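Local coordinates for protein B-agarase (Agarivorans gilvus, PDB 5Z6P) that probably cleaves the glycosidic linkages of agarose, as a beta-agarase of glycoside hydrolase family 50, at residues M122-C126 with M138-K142; F95-A101 with L203-Q209; I115-Q121 with I180-S186; I127-P131 with V684-S688; S676-G682 with E730-I734. All blocks are in the same frame, centred on the assembly; numbering follows the deposited sequence.

Contact 1: residues M122-C126 with M138-K142; sequences MHSRC and MVELK
Arg125, although buried, sends its guanidinium group across the gap to the backbone of Glu140, and on the way it is held by a histidine of its own strand. The contact lies inside the beta domain related to agarase carbohydrate-binding modules. The two strands run roughly antiparallel but are too far apart to pair, their axes 8.6 Å from each other at closest; strand 168-174 pairs with both. Side chains therefore make the contact. Arg125 NE donates to His123 NE2 over 2.9 Å, with the histidine nitrogen close to the guanidinium plane. On the other side of the ring, His123 ND1 is bonded to Ala177 O, so the proton probably sits on ND1 while NE2 accepts. Arg125 NH2 reaches Glu140 O at 3.0 Å, but the bond is bent and weak. Stronger partners of the guanidinium lie outside, at Cys151 O and Ala171 O, and the Glu140 carboxylate turns away to Cys151 N and Ser211 OG.

The apolar part centres on Val139, whose CG1 fits between the two polar side chains: it packs 3.7 Å from Arg125 CD and meets the edge of the imidazole. At Leu141 the second strand breaks step in a classic beta bulge, where Leu141 and Lys142 both face Phe95. The Leu141 side chain, with CG anti to its carbonyl carbon (chi1 -73°), comes back toward the histidine. Its CD2 makes a CH-pi contact over one face of the His123 ring, 4.0 Å from the ring centroid.

Contact 2: residues F95-A101 with L203-Q209; sequences FCFAFDA and LSNFRLQ
Backbone bonds join Phe95-Ala101 to Leu203-Gln209 as an antiparallel ladder. Cys96 with Gln209, Ala98 with Arg207 and Asp100 with Ser204 form hydrogen-bonded pairs, the shortest bond running from Cys96 N to Gln209 O at 2.6 Å. Between the last two pairs the register slips by one residue, and Asn205 takes a left-handed backbone conformation. CA-H...O contacts fill in along the ladder, as from Phe206 CA to Ala98 O.

Apolar side chains gather round the phenylalanines. The Phe206 ring takes Phe99 CB over one face, 3.9 Å from its centroid, while Phe97 CZ comes in at its edge, 3.7 Å from Phe206 CD2. The Phe99 and Phe206 rings lie near parallel, at 27°, but are slid so far apart that they barely overlap. At one end of the ladder Leu208 CD2 packs against the Phe95 ring; at the other Leu203 CD2 meets Ala101 CB.

Charge is confined to the face carrying Ala98 and Asp100. Arg207 NH1 forms a salt bridge to Asp100 OD1 at 3.1 Å, approaching from above the carboxylate plane, and Ser136 OG bonds to both partners. The guanidinium is held flat over Ala98 CB by further bonds in or near its own plane, NH1 to Asn205 O and NE to Gln209 OE1. One apolar and one largely polar face, with a beta bulge in the ladder, suit a strand pair of the beta-sandwich expected for this carbohydrate-binding-module-like domain.

Contact 3: residues I115-Q121 with I180-S186; sequences IFDHQGQ and IDLSAIS
The backbone N of His118 donates to Ala184 O over only 2.6 Å. Next to it Ser186 N bonds to Phe116 O at 3.0 Å, so the two backbones clasp each other on both sides of Asp117, whose CA lies close against that of Ile185. Ser186 OG adds a weak bond to Asp117 O.

The Asp117 carboxylate links both turns of the contact. Its CG stands between the backbone N and the carbonyl carbon (chi1 71°), which sets the carboxylate between the two turns, one oxygen serving each segment. OD2 uses its anti lone pair to accept from Asp181 N at 2.9 Å, whereas OD1 accepts from Gly120 N within its own turn, an Asx motif. Here the antiparallel strands 109-117 and 185-193 of the carbohydrate-binding-module-like beta domain meet at their ends, and each segment makes a type I turn, Asp117-Gly120 in one and Asp181-Ala184 in the other. The first turn leads over into strand 122-129.

Beneath the polar layer the isoleucines close up. Ile115 CG2 lies 3.9 Å from Ile185 CG2 and 4.0 Å from Ile180 CD1, the Ile115 and Ile180 side chains crossing at about a right angle. On the exposed side His118 CB packs against Ala184 CB at 3.6 Å, and the Gln121 chain slides past Ile180, with CG 4.0 Å from Ile180 CG2.

Contact 4: residues I127-P131 with V684-S688; sequences INIAP and VTACS
Asn128 reaches from the end of strand 122-129 toward a loop more than 550 residues later in the chain, and its amide lies along the backbone of Thr685-Cys687. This is an interdomain contact: the strand belongs to the carbohydrate-binding-module-like beta domain, while the loop leads into helix 689-704 of the C-terminal part, probably the alpha/beta barrel found in relatives of this family. Ser688 caps the N-terminus of that helix, its OG accepting from Glu691 N.

Of all the residues here Asn128 has the most surface buried. With CG anti to the backbone N (chi1 -172°), its amide is carried straight out from the strand. ND2 donates to Thr685 OG1 at 3.3 Å in a fairly straight bond, 158° at the hydrogen and close to the amide plane. The stronger partner of ND2 is Ser108 OG, outside the contact, so the nitrogen is shared between the two domains. The other end of the amide faces Cys687, where Asn128 OD1 lies 3.3 Å from Cys687 CB.

Cys687 comes second in buried surface and supplies the apolar side of the junction. Its CB rests on Ala130 CB at 3.7 Å, and its backbone N is engaged by Glu691 OE1.

Thr685 presents its hydroxyl to the strand, with OG1 between the backbone N and the carbonyl carbon (chi1 68°). Its backbone N donates to Gln110 OE1, a second link to the beta domain. At the far end of the contact Pro131 CD touches Cys687 SG at 4.1 Å.

Contact 5: residues S676-G682 with E730-I734; sequences SGFFHAG and ENYNI
Gly682 CA and the His680 imidazole pack tightly on the same side of the Tyr732 ring, while Glu730 CG lies over its opposite face. Gly682 CA sits over the ring, 3.8 Å from the centroid, and Tyr732 CE1 lies over the centre of the His680 ring, the two planes inclined at 39°. A second close fit joins Asn733 to Phe678: Asn733 CB makes a CH-pi contact 3.7 Å from the centroid of the Phe678 ring. Between these two fits Asn733 N bonds to His680 O at 3.2 Å.

The side toward Phe679 is looser. There a water takes the place of direct contact, accepting from Phe679 N and donating to Asn731 O, 2.8 Å from each. Asn731 ND2 turns away to Tyr153 O, in the beta domain.

Both loops follow strands of the C-terminal sheet, 664-668 and 709-714. His680 ND1 accepts from Gly682 N over 2.9 Å in the plane of the ring, which fixes the rotation of the imidazole and holds it against Tyr732. The Asn733 side chain bonds through OD1 to Gln689 and Ala673 and through ND2 to Asp719, so both ends of this buried amide have hydrogen-bond partners, which probably fixes its orientation.

In the fold
Following the chain, 95-101 opens contact 2 and 115-121 opens contact 3 before 122-126 opens contact 1. Contact 1 closes first, at 138-142; contact 3 closes at 180-186 and contact 2 at 203-209, so the three nest within the beta domain. Contacts 1 and 2 join directly, since strands 135-140 and 95-103 are neighbours, and contacts 1 and 3 through strands 122-129 and 109-117. Contact 4 begins on that same strand 122-129 but closes only at 684-688, crossing the other four and tying the beta domain to the C-terminal part. Contact 5, between 676-682 and 730-734, joins two loops of that part.

Contact 1: residues M122-C126 with M138-K142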
# COMPACT_ATOMS: atom_id res chain seq x y z
N MET A 122 9.03 -18.44 -1.72
CA MET A 122 8.93 -17.97 -0.36
C MET A 122 7.51 -17.87 0.11
O MET A 122 6.69 -17.21 -0.51
CB MET A 122 9.61 -16.62 -0.23
CG MET A 122 9.33 -15.89 1.06
SD MET A 122 9.84 -14.18 0.96
CE MET A 122 8.56 -13.45 -0.07
N HIS A 123 7.21 -18.52 1.22
CA HIS A 123 5.94 -18.33 1.88
C HIS A 123 6.11 -17.25 2.96
O HIS A 123 6.78 -17.48 3.96
CB HIS A 123 5.46 -19.64 2.47
CG HIS A 123 4.18 -19.53 3.23
ND1 HIS A 123 2.95 -19.69 2.65
CD2 HIS A 123 3.95 -19.27 4.54
CE1 HIS A 123 2.01 -19.54 3.56
NE2 HIS A 123 2.59 -19.28 4.72
N SER A 124 5.50 -16.09 2.76
CA SER A 124 5.68 -15.01 3.73
C SER A 124 4.38 -14.59 4.43
O SER A 124 3.42 -14.16 3.78
CB SER A 124 6.29 -13.79 3.04
OG SER A 124 6.59 -12.79 3.98
N ARG A 125 4.37 -14.71 5.76
CA ARG A 125 3.28 -14.23 6.59
C ARG A 125 3.79 -13.22 7.63
O ARG A 125 5.00 -13.09 7.83
CB ARG A 125 2.60 -15.38 7.31
CG ARG A 125 2.08 -16.47 6.40
CD ARG A 125 0.87 -17.11 7.02
NE ARG A 125 0.39 -18.26 6.26
CZ ARG A 125 -0.90 -18.61 6.17
NH1 ARG A 125 -1.81 -17.88 6.80
NH2 ARG A 125 -1.25 -19.67 5.47
N CYS A 126 2.89 -12.51 8.31
CA CYS A 126 3.33 -11.73 9.46
C CYS A 126 2.38 -11.84 10.65
O CYS A 126 1.23 -12.30 10.54
CB CYS A 126 3.54 -10.25 9.09
SG CYS A 126 2.09 -9.26 8.81
N MET A 138 0.84 -19.27 14.74
CA MET A 138 0.80 -20.40 13.81
C MET A 138 0.91 -19.93 12.37
O MET A 138 0.18 -19.03 11.96
CB MET A 138 -0.49 -21.19 13.98
CG MET A 138 -0.81 -21.62 15.40
SD MET A 138 -0.39 -23.34 15.70
CE MET A 138 -1.73 -24.21 14.88
N VAL A 139 1.83 -20.52 11.62
CA VAL A 139 1.94 -20.25 10.20
C VAL A 139 1.58 -21.52 9.44
O VAL A 139 2.36 -22.48 9.43
CB VAL A 139 3.35 -19.78 9.82
CG1 VAL A 139 3.40 -19.40 8.36
CG2 VAL A 139 3.77 -18.62 10.69
N GLU A 140 0.40 -21.54 8.83
CA GLU A 140 -0.12 -22.76 8.22
C GLU A 140 0.49 -22.98 6.86
O GLU A 140 0.35 -22.16 5.96
CB GLU A 140 -1.64 -22.73 8.10
CG GLU A 140 -2.19 -23.91 7.30
CD GLU A 140 -3.65 -24.21 7.61
OE1 GLU A 140 -3.98 -24.49 8.78
OE2 GLU A 140 -4.47 -24.16 6.67
N LEU A 141 1.18 -24.10 6.72
CA LEU A 141 1.90 -24.42 5.50
C LEU A 141 1.14 -25.46 4.67
O LEU A 141 1.46 -25.69 3.52
CB LEU A 141 3.31 -24.92 5.83
CG LEU A 141 4.31 -23.86 6.30
CD1 LEU A 141 5.62 -24.49 6.73
CD2 LEU A 141 4.56 -22.84 5.21
N LYS A 142 0.15 -26.10 5.27
CA LYS A 142 -0.70 -27.02 4.54
C LYS A 142 -2.06 -27.11 5.21
O LYS A 142 -2.15 -27.16 6.44
CB LYS A 142 -0.06 -28.41 4.42
CG LYS A 142 -0.96 -29.44 3.73
CD LYS A 142 -0.19 -30.39 2.81
CE LYS A 142 0.54 -31.46 3.59
NZ LYS A 142 1.13 -32.51 2.72

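Contact 2: residues F95-A101 with L203-Q209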
# COMPACT_ATOMS: atom_id res chain seq x y z
N PHE A 95 -0.64 -28.97 8.82
CA PHE A 95 0.13 -28.50 9.97
C PHE A 95 0.56 -27.03 9.88
O PHE A 95 0.51 -26.42 8.81
CB PHE A 95 1.38 -29.36 10.13
CG PHE A 95 2.45 -29.05 9.14
CD1 PHE A 95 2.42 -29.58 7.87
CD2 PHE A 95 3.49 -28.20 9.47
CE1 PHE A 95 3.39 -29.29 6.96
CE2 PHE A 95 4.47 -27.89 8.56
CZ PHE A 95 4.43 -28.44 7.30
N CYS A 96 1.00 -26.50 11.01
CA CYS A 96 1.61 -25.17 11.09
C CYS A 96 3.03 -25.21 11.66
O CYS A 96 3.35 -26.01 12.55
CB CYS A 96 0.77 -24.23 11.95
SG CYS A 96 -0.94 -24.02 11.43
N PHE A 97 3.88 -24.33 11.15
CA PHE A 97 5.08 -23.95 11.87
C PHE A 97 4.63 -22.97 12.96
O PHE A 97 3.89 -22.03 12.68
CB PHE A 97 6.12 -23.34 10.94
CG PHE A 97 7.26 -22.69 11.66
CD1 PHE A 97 8.27 -23.46 12.21
CD2 PHE A 97 7.32 -21.31 11.79
CE1 PHE A 97 9.32 -22.86 12.88
CE2 PHE A 97 8.37 -20.71 12.47
CZ PHE A 97 9.37 -21.48 13.01
N ALA A 98 5.04 -23.21 14.20
CA ALA A 98 4.53 -22.43 15.31
C ALA A 98 5.62 -22.08 16.33
O ALA A 98 6.65 -22.74 16.41
CB ALA A 98 3.41 -23.17 15.99
N PHE A 99 5.37 -21.02 17.09
CA PHE A 99 6.23 -20.66 18.21
C PHE A 99 5.47 -19.72 19.12
O PHE A 99 4.45 -19.15 18.74
CB PHE A 99 7.53 -20.01 17.73
CG PHE A 99 7.33 -18.76 16.92
CD1 PHE A 99 7.18 -18.83 15.54
CD2 PHE A 99 7.29 -17.52 17.53
CE1 PHE A 99 7.00 -17.69 14.79
CE2 PHE A 99 7.12 -16.37 16.78
CZ PHE A 99 6.96 -16.47 15.42
N ASP A 100 5.96 -19.56 20.34
CA ASP A 100 5.34 -18.63 21.26
C ASP A 100 6.19 -17.39 21.35
O ASP A 100 7.40 -17.48 21.18
CB ASP A 100 5.15 -19.27 22.64
CG ASP A 100 4.16 -20.41 22.62
OD1 ASP A 100 3.38 -20.51 21.64
OD2 ASP A 100 4.16 -21.21 23.57
N ALA A 101 5.57 -16.25 21.61
CA ALA A 101 6.30 -14.99 21.70
C ALA A 101 5.68 -14.02 22.69
O ALA A 101 4.46 -13.91 22.78
CB ALA A 101 6.39 -14.35 20.33
N LEU A 203 11.20 -15.53 22.66
CA LEU A 203 10.76 -16.56 21.75
C LEU A 203 11.03 -17.91 22.39
O LEU A 203 12.06 -18.11 22.99
CB LEU A 203 11.50 -16.45 20.42
CG LEU A 203 11.47 -15.14 19.64
CD1 LEU A 203 12.29 -15.23 18.35
CD2 LEU A 203 10.03 -14.67 19.35
N SER A 204 10.09 -18.83 22.28
CA SER A 204 10.20 -20.15 22.89
C SER A 204 9.27 -21.11 22.12
O SER A 204 8.42 -20.69 21.34
CB SER A 204 9.85 -20.08 24.40
OG SER A 204 8.46 -19.79 24.53
N ASN A 205 9.45 -22.40 22.35
CA ASN A 205 8.47 -23.39 21.97
C ASN A 205 8.21 -23.50 20.48
O ASN A 205 7.09 -23.76 20.05
CB ASN A 205 7.21 -23.05 22.73
CG ASN A 205 7.36 -23.16 24.26
OD1 ASN A 205 6.43 -23.70 24.87
ND2 ASN A 205 8.59 -22.99 24.79
N PHE A 206 9.29 -23.41 19.72
CA PHE A 206 9.27 -23.73 18.30
C PHE A 206 8.87 -25.18 18.13
O PHE A 206 9.38 -26.06 18.82
CB PHE A 206 10.63 -23.46 17.62
CG PHE A 206 11.00 -22.01 17.54
CD1 PHE A 206 11.67 -21.40 18.58
CD2 PHE A 206 10.66 -21.25 16.43
CE1 PHE A 206 12.01 -20.08 18.52
CE2 PHE A 206 11.00 -19.91 16.38
CZ PHE A 206 11.68 -19.34 17.43
N ARG A 207 7.96 -25.42 17.19
CA ARG A 207 7.31 -26.70 17.02
C ARG A 207 6.60 -26.79 15.68
O ARG A 207 6.35 -25.77 15.04
CB ARG A 207 6.31 -26.93 18.14
CG ARG A 207 5.14 -25.95 18.10
CD ARG A 207 4.52 -25.81 19.46
NE ARG A 207 3.31 -25.00 19.46
CZ ARG A 207 3.24 -23.75 19.91
NH1 ARG A 207 4.31 -23.16 20.40
NH2 ARG A 207 2.09 -23.10 19.88
N LEU A 208 6.29 -28.02 15.28
CA LEU A 208 5.33 -28.26 14.22
C LEU A 208 4.03 -28.66 14.90
O LEU A 208 4.03 -29.46 15.83
CB LEU A 208 5.82 -29.35 13.27
CG LEU A 208 7.06 -28.94 12.46
CD1 LEU A 208 7.63 -30.10 11.70
CD2 LEU A 208 6.73 -27.81 11.51
N GLN A 209 2.93 -28.06 14.45
CA GLN A 209 1.65 -28.29 15.10
C GLN A 209 0.57 -28.62 14.09
O GLN A 209 0.39 -27.91 13.11
CB GLN A 209 1.25 -27.07 15.92
CG GLN A 209 -0.01 -27.27 16.73
CD GLN A 209 0.01 -26.48 18.03
OE1 GLN A 209 1.01 -26.48 18.75
NE2 GLN A 209 -1.09 -25.82 18.33

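Contact 3: residues I115-Q121 with I180-S186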
# COMPACT_ATOMS: atom_id res chain seq x y z
N ILE A 115 9.30 -18.17 4.99
CA ILE A 115 9.74 -19.55 4.88
C ILE A 115 10.11 -19.88 3.43
O ILE A 115 9.31 -19.70 2.52
CB ILE A 115 8.65 -20.48 5.39
CG1 ILE A 115 8.23 -20.01 6.79
CG2 ILE A 115 9.14 -21.90 5.40
CD1 ILE A 115 7.07 -20.72 7.37
N PHE A 116 11.35 -20.33 3.23
CA PHE A 116 11.91 -20.54 1.90
C PHE A 116 12.09 -22.01 1.60
O PHE A 116 12.51 -22.77 2.47
CB PHE A 116 13.27 -19.83 1.78
CG PHE A 116 13.23 -18.35 2.02
CD1 PHE A 116 13.27 -17.84 3.30
CD2 PHE A 116 13.18 -17.47 0.96
CE1 PHE A 116 13.24 -16.48 3.53
CE2 PHE A 116 13.14 -16.10 1.18
CZ PHE A 116 13.17 -15.61 2.47
N ASP A 117 11.78 -22.44 0.38
CA ASP A 117 12.08 -23.82 0.02
C ASP A 117 13.35 -23.89 -0.84
O ASP A 117 13.89 -22.87 -1.23
CB ASP A 117 10.88 -24.49 -0.69
CG ASP A 117 10.61 -23.97 -2.10
OD1 ASP A 117 11.41 -23.19 -2.66
OD2 ASP A 117 9.57 -24.37 -2.65
N HIS A 118 13.81 -25.10 -1.12
CA HIS A 118 15.02 -25.32 -1.90
C HIS A 118 14.97 -24.68 -3.28
O HIS A 118 16.00 -24.33 -3.83
CB HIS A 118 15.29 -26.82 -2.05
CG HIS A 118 16.60 -27.13 -2.70
ND1 HIS A 118 16.79 -27.09 -4.07
CD2 HIS A 118 17.80 -27.48 -2.17
CE1 HIS A 118 18.04 -27.40 -4.35
NE2 HIS A 118 18.67 -27.64 -3.22
N GLN A 119 13.78 -24.55 -3.84
CA GLN A 119 13.64 -23.97 -5.18
C GLN A 119 13.91 -22.47 -5.12
O GLN A 119 14.40 -21.88 -6.08
CB GLN A 119 12.25 -24.23 -5.75
CG GLN A 119 11.91 -25.71 -5.91
CD GLN A 119 12.77 -26.41 -6.94
OE1 GLN A 119 13.07 -25.85 -8.00
NE2 GLN A 119 13.17 -27.64 -6.64
N GLY A 120 13.59 -21.87 -3.99
CA GLY A 120 13.80 -20.45 -3.83
C GLY A 120 12.54 -19.67 -3.50
O GLY A 120 12.62 -18.58 -2.95
N GLN A 121 11.37 -20.22 -3.84
CA GLN A 121 10.13 -19.50 -3.57
C GLN A 121 9.86 -19.41 -2.08
O GLN A 121 10.38 -20.20 -1.28
CB GLN A 121 8.94 -20.14 -4.29
CG GLN A 121 8.63 -21.54 -3.88
CD GLN A 121 8.30 -22.39 -5.08
OE1 GLN A 121 8.78 -22.11 -6.18
NE2 GLN A 121 7.48 -23.41 -4.89
N ILE A 180 4.30 -23.97 -0.99
CA ILE A 180 5.69 -24.14 -1.39
C ILE A 180 6.06 -25.61 -1.32
O ILE A 180 5.29 -26.43 -0.82
CB ILE A 180 6.66 -23.32 -0.49
CG1 ILE A 180 6.55 -23.78 0.96
CG2 ILE A 180 6.39 -21.83 -0.62
CD1 ILE A 180 7.44 -23.01 1.91
N ASP A 181 7.24 -25.95 -1.82
CA ASP A 181 7.70 -27.33 -1.76
C ASP A 181 8.08 -27.72 -0.34
O ASP A 181 9.21 -27.49 0.10
CB ASP A 181 8.87 -27.55 -2.72
CG ASP A 181 9.36 -28.98 -2.71
OD1 ASP A 181 8.68 -29.85 -2.13
OD2 ASP A 181 10.44 -29.23 -3.30
N LEU A 182 7.14 -28.33 0.37
CA LEU A 182 7.31 -28.71 1.76
C LEU A 182 8.28 -29.87 1.96
O LEU A 182 8.63 -30.21 3.08
CB LEU A 182 5.95 -29.07 2.36
CG LEU A 182 4.85 -28.02 2.18
CD1 LEU A 182 3.51 -28.58 2.60
CD2 LEU A 182 5.20 -26.78 2.99
N SER A 183 8.71 -30.47 0.86
CA SER A 183 9.63 -31.60 0.93
C SER A 183 11.07 -31.14 1.05
O SER A 183 11.96 -31.92 1.37
CB SER A 183 9.46 -32.48 -0.31
OG SER A 183 9.79 -31.76 -1.49
N ALA A 184 11.30 -29.86 0.78
CA ALA A 184 12.64 -29.30 0.77
C ALA A 184 12.65 -27.87 1.29
O ALA A 184 12.87 -26.92 0.54
CB ALA A 184 13.23 -29.35 -0.63
N ILE A 185 12.40 -27.72 2.59
CA ILE A 185 12.38 -26.42 3.24
C ILE A 185 13.78 -26.08 3.77
O ILE A 185 14.32 -26.81 4.59
CB ILE A 185 11.34 -26.40 4.37
CG1 ILE A 185 9.94 -26.61 3.76
CG2 ILE A 185 11.43 -25.10 5.15
CD1 ILE A 185 8.82 -26.59 4.75
N SER A 186 14.36 -24.99 3.27
CA SER A 186 15.77 -24.70 3.51
C SER A 186 16.06 -23.59 4.52
O SER A 186 17.17 -23.50 5.04
CB SER A 186 16.45 -24.36 2.19
OG SER A 186 15.89 -23.20 1.61

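Contact 4: residues I127-P131 with V684-S688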
# COMPACT_ATOMS: atom_id res chain seq x y z
N ILE A 127 2.90 -11.45 11.80
CA ILE A 127 2.16 -11.42 13.04
C ILE A 127 2.37 -10.10 13.77
O ILE A 127 3.41 -9.46 13.61
CB ILE A 127 2.58 -12.57 13.95
CG1 ILE A 127 4.08 -12.51 14.22
CG2 ILE A 127 2.24 -13.91 13.31
CD1 ILE A 127 4.53 -13.53 15.23
N ASN A 128 1.38 -9.69 14.55
CA ASN A 128 1.58 -8.62 15.51
C ASN A 128 1.74 -9.20 16.92
O ASN A 128 0.85 -9.88 17.42
CB ASN A 128 0.44 -7.61 15.49
CG ASN A 128 0.73 -6.39 16.35
OD1 ASN A 128 0.47 -6.39 17.55
ND2 ASN A 128 1.33 -5.36 15.75
N ILE A 129 2.87 -8.93 17.55
CA ILE A 129 3.13 -9.45 18.89
C ILE A 129 2.83 -8.36 19.90
O ILE A 129 3.51 -7.35 19.94
CB ILE A 129 4.57 -9.94 19.05
CG1 ILE A 129 4.92 -10.89 17.90
CG2 ILE A 129 4.75 -10.62 20.40
CD1 ILE A 129 6.37 -11.10 17.71
N ALA A 130 1.79 -8.56 20.69
CA ALA A 130 1.31 -7.53 21.58
C ALA A 130 2.06 -7.59 22.91
O ALA A 130 2.52 -8.65 23.31
CB ALA A 130 -0.19 -7.66 21.79
N PRO A 131 2.20 -6.44 23.58
CA PRO A 131 2.76 -6.46 24.94
C PRO A 131 1.79 -7.18 25.89
O PRO A 131 0.59 -7.17 25.63
CB PRO A 131 2.89 -4.98 25.30
CG PRO A 131 2.70 -4.24 24.02
CD PRO A 131 1.82 -5.09 23.17
N VAL A 684 1.09 -2.57 7.56
CA VAL A 684 1.82 -2.24 8.77
C VAL A 684 0.81 -2.30 9.93
O VAL A 684 -0.27 -1.72 9.84
CB VAL A 684 2.46 -0.86 8.69
CG1 VAL A 684 3.34 -0.60 9.90
CG2 VAL A 684 3.25 -0.71 7.37
N THR A 685 1.16 -2.99 11.00
CA THR A 685 0.15 -3.37 11.98
C THR A 685 0.41 -2.91 13.42
O THR A 685 1.55 -2.74 13.85
CB THR A 685 -0.05 -4.90 11.98
OG1 THR A 685 1.12 -5.55 12.48
CG2 THR A 685 -0.32 -5.40 10.59
N ALA A 686 -0.69 -2.71 14.15
CA ALA A 686 -0.68 -2.32 15.55
C ALA A 686 -1.45 -3.37 16.36
O ALA A 686 -2.16 -4.18 15.78
CB ALA A 686 -1.31 -0.95 15.71
N CYS A 687 -1.34 -3.35 17.69
CA CYS A 687 -2.00 -4.36 18.51
C CYS A 687 -3.42 -3.93 18.88
O CYS A 687 -4.21 -4.74 19.35
CB CYS A 687 -1.20 -4.66 19.79
SG CYS A 687 -1.11 -3.31 20.94
N SER A 688 -3.75 -2.67 18.66
CA SER A 688 -5.02 -2.15 19.13
C SER A 688 -5.34 -0.87 18.38
O SER A 688 -4.45 -0.28 17.79
CB SER A 688 -4.94 -1.86 20.61
OG SER A 688 -4.17 -0.68 20.79

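Contact 5: residues S676-G682 with E730-I734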
# COMPACT_ATOMS: atom_id res chain seq x y z
N SER A 676 -11.03 -4.49 15.83
CA SER A 676 -12.35 -4.03 15.40
C SER A 676 -13.00 -5.08 14.51
O SER A 676 -13.86 -4.78 13.71
CB SER A 676 -12.27 -2.67 14.68
OG SER A 676 -11.49 -2.73 13.50
N GLY A 677 -12.55 -6.32 14.65
CA GLY A 677 -13.23 -7.46 14.07
C GLY A 677 -12.86 -7.81 12.64
O GLY A 677 -13.62 -8.48 11.97
N PHE A 678 -11.69 -7.37 12.20
CA PHE A 678 -11.20 -7.62 10.86
C PHE A 678 -10.41 -8.91 10.82
O PHE A 678 -10.00 -9.41 11.85
CB PHE A 678 -10.33 -6.43 10.38
CG PHE A 678 -11.12 -5.31 9.81
CD1 PHE A 678 -11.95 -4.55 10.62
CD2 PHE A 678 -11.07 -5.03 8.45
CE1 PHE A 678 -12.71 -3.53 10.08
CE2 PHE A 678 -11.83 -4.03 7.90
CZ PHE A 678 -12.65 -3.27 8.72
N PHE A 679 -10.21 -9.45 9.63
CA PHE A 679 -9.40 -10.64 9.47
C PHE A 679 -7.96 -10.32 9.04
O PHE A 679 -7.13 -11.21 8.99
CB PHE A 679 -10.03 -11.59 8.46
CG PHE A 679 -11.44 -12.00 8.81
CD1 PHE A 679 -11.68 -12.86 9.88
CD2 PHE A 679 -12.52 -11.54 8.07
CE1 PHE A 679 -12.98 -13.24 10.20
CE2 PHE A 679 -13.82 -11.93 8.38
CZ PHE A 679 -14.05 -12.78 9.46
N HIS A 680 -7.70 -9.07 8.69
CA HIS A 680 -6.42 -8.64 8.13
C HIS A 680 -6.15 -7.24 8.65
O HIS A 680 -7.00 -6.38 8.49
CB HIS A 680 -6.48 -8.66 6.59
CG HIS A 680 -5.14 -8.68 5.91
ND1 HIS A 680 -4.14 -7.77 6.19
CD2 HIS A 680 -4.66 -9.48 4.93
CE1 HIS A 680 -3.10 -8.02 5.42
NE2 HIS A 680 -3.38 -9.06 4.65
N ALA A 681 -5.01 -7.01 9.31
CA ALA A 681 -4.70 -5.68 9.83
C ALA A 681 -3.89 -4.82 8.84
O ALA A 681 -3.51 -3.70 9.15
CB ALA A 681 -3.93 -5.79 11.14
N GLY A 682 -3.64 -5.35 7.66
CA GLY A 682 -3.01 -4.55 6.62
C GLY A 682 -1.50 -4.68 6.51
O GLY A 682 -0.92 -5.67 6.95
N GLU A 730 -9.11 -6.48 -1.08
CA GLU A 730 -8.51 -5.68 -0.00
C GLU A 730 -9.44 -5.57 1.23
O GLU A 730 -10.56 -5.09 1.12
CB GLU A 730 -8.16 -4.30 -0.53
CG GLU A 730 -7.69 -3.30 0.51
CD GLU A 730 -8.21 -1.90 0.21
OE1 GLU A 730 -7.66 -1.23 -0.70
OE2 GLU A 730 -9.19 -1.50 0.85
N ASN A 731 -8.96 -6.04 2.38
CA ASN A 731 -9.85 -6.26 3.52
C ASN A 731 -9.25 -5.86 4.86
O ASN A 731 -9.39 -6.58 5.86
CB ASN A 731 -10.26 -7.75 3.56
CG ASN A 731 -9.08 -8.68 3.66
OD1 ASN A 731 -7.94 -8.29 3.42
ND2 ASN A 731 -9.33 -9.93 4.04
N TYR A 732 -8.61 -4.69 4.87
CA TYR A 732 -7.79 -4.26 5.99
C TYR A 732 -8.52 -3.30 6.90
O TYR A 732 -9.26 -2.44 6.43
CB TYR A 732 -6.51 -3.55 5.50
CG TYR A 732 -5.72 -4.24 4.42
CD1 TYR A 732 -5.76 -5.62 4.27
CD2 TYR A 732 -4.92 -3.51 3.56
CE1 TYR A 732 -5.02 -6.25 3.29
CE2 TYR A 732 -4.17 -4.12 2.57
CZ TYR A 732 -4.22 -5.50 2.45
OH TYR A 732 -3.50 -6.14 1.49
N ASN A 733 -8.25 -3.40 8.19
CA ASN A 733 -8.68 -2.36 9.12
C ASN A 733 -7.78 -1.13 9.01
O ASN A 733 -6.94 -0.93 9.85
CB ASN A 733 -8.68 -2.91 10.57
CG ASN A 733 -8.86 -1.82 11.61
OD1 ASN A 733 -8.17 -1.81 12.63
ND2 ASN A 733 -9.75 -0.88 11.35
N ILE A 734 -7.98 -0.32 7.98
CA ILE A 734 -7.10 0.84 7.76
C ILE A 734 -7.79 2.19 7.72
O ILE A 734 -7.16 3.21 7.51
CB ILE A 734 -6.30 0.69 6.45
CG1 ILE A 734 -7.24 0.47 5.26
CG2 ILE A 734 -5.29 -0.43 6.61
CD1 ILE A 734 -6.60 0.70 3.91
O HOH W 1 -11.06 -8.43 7.22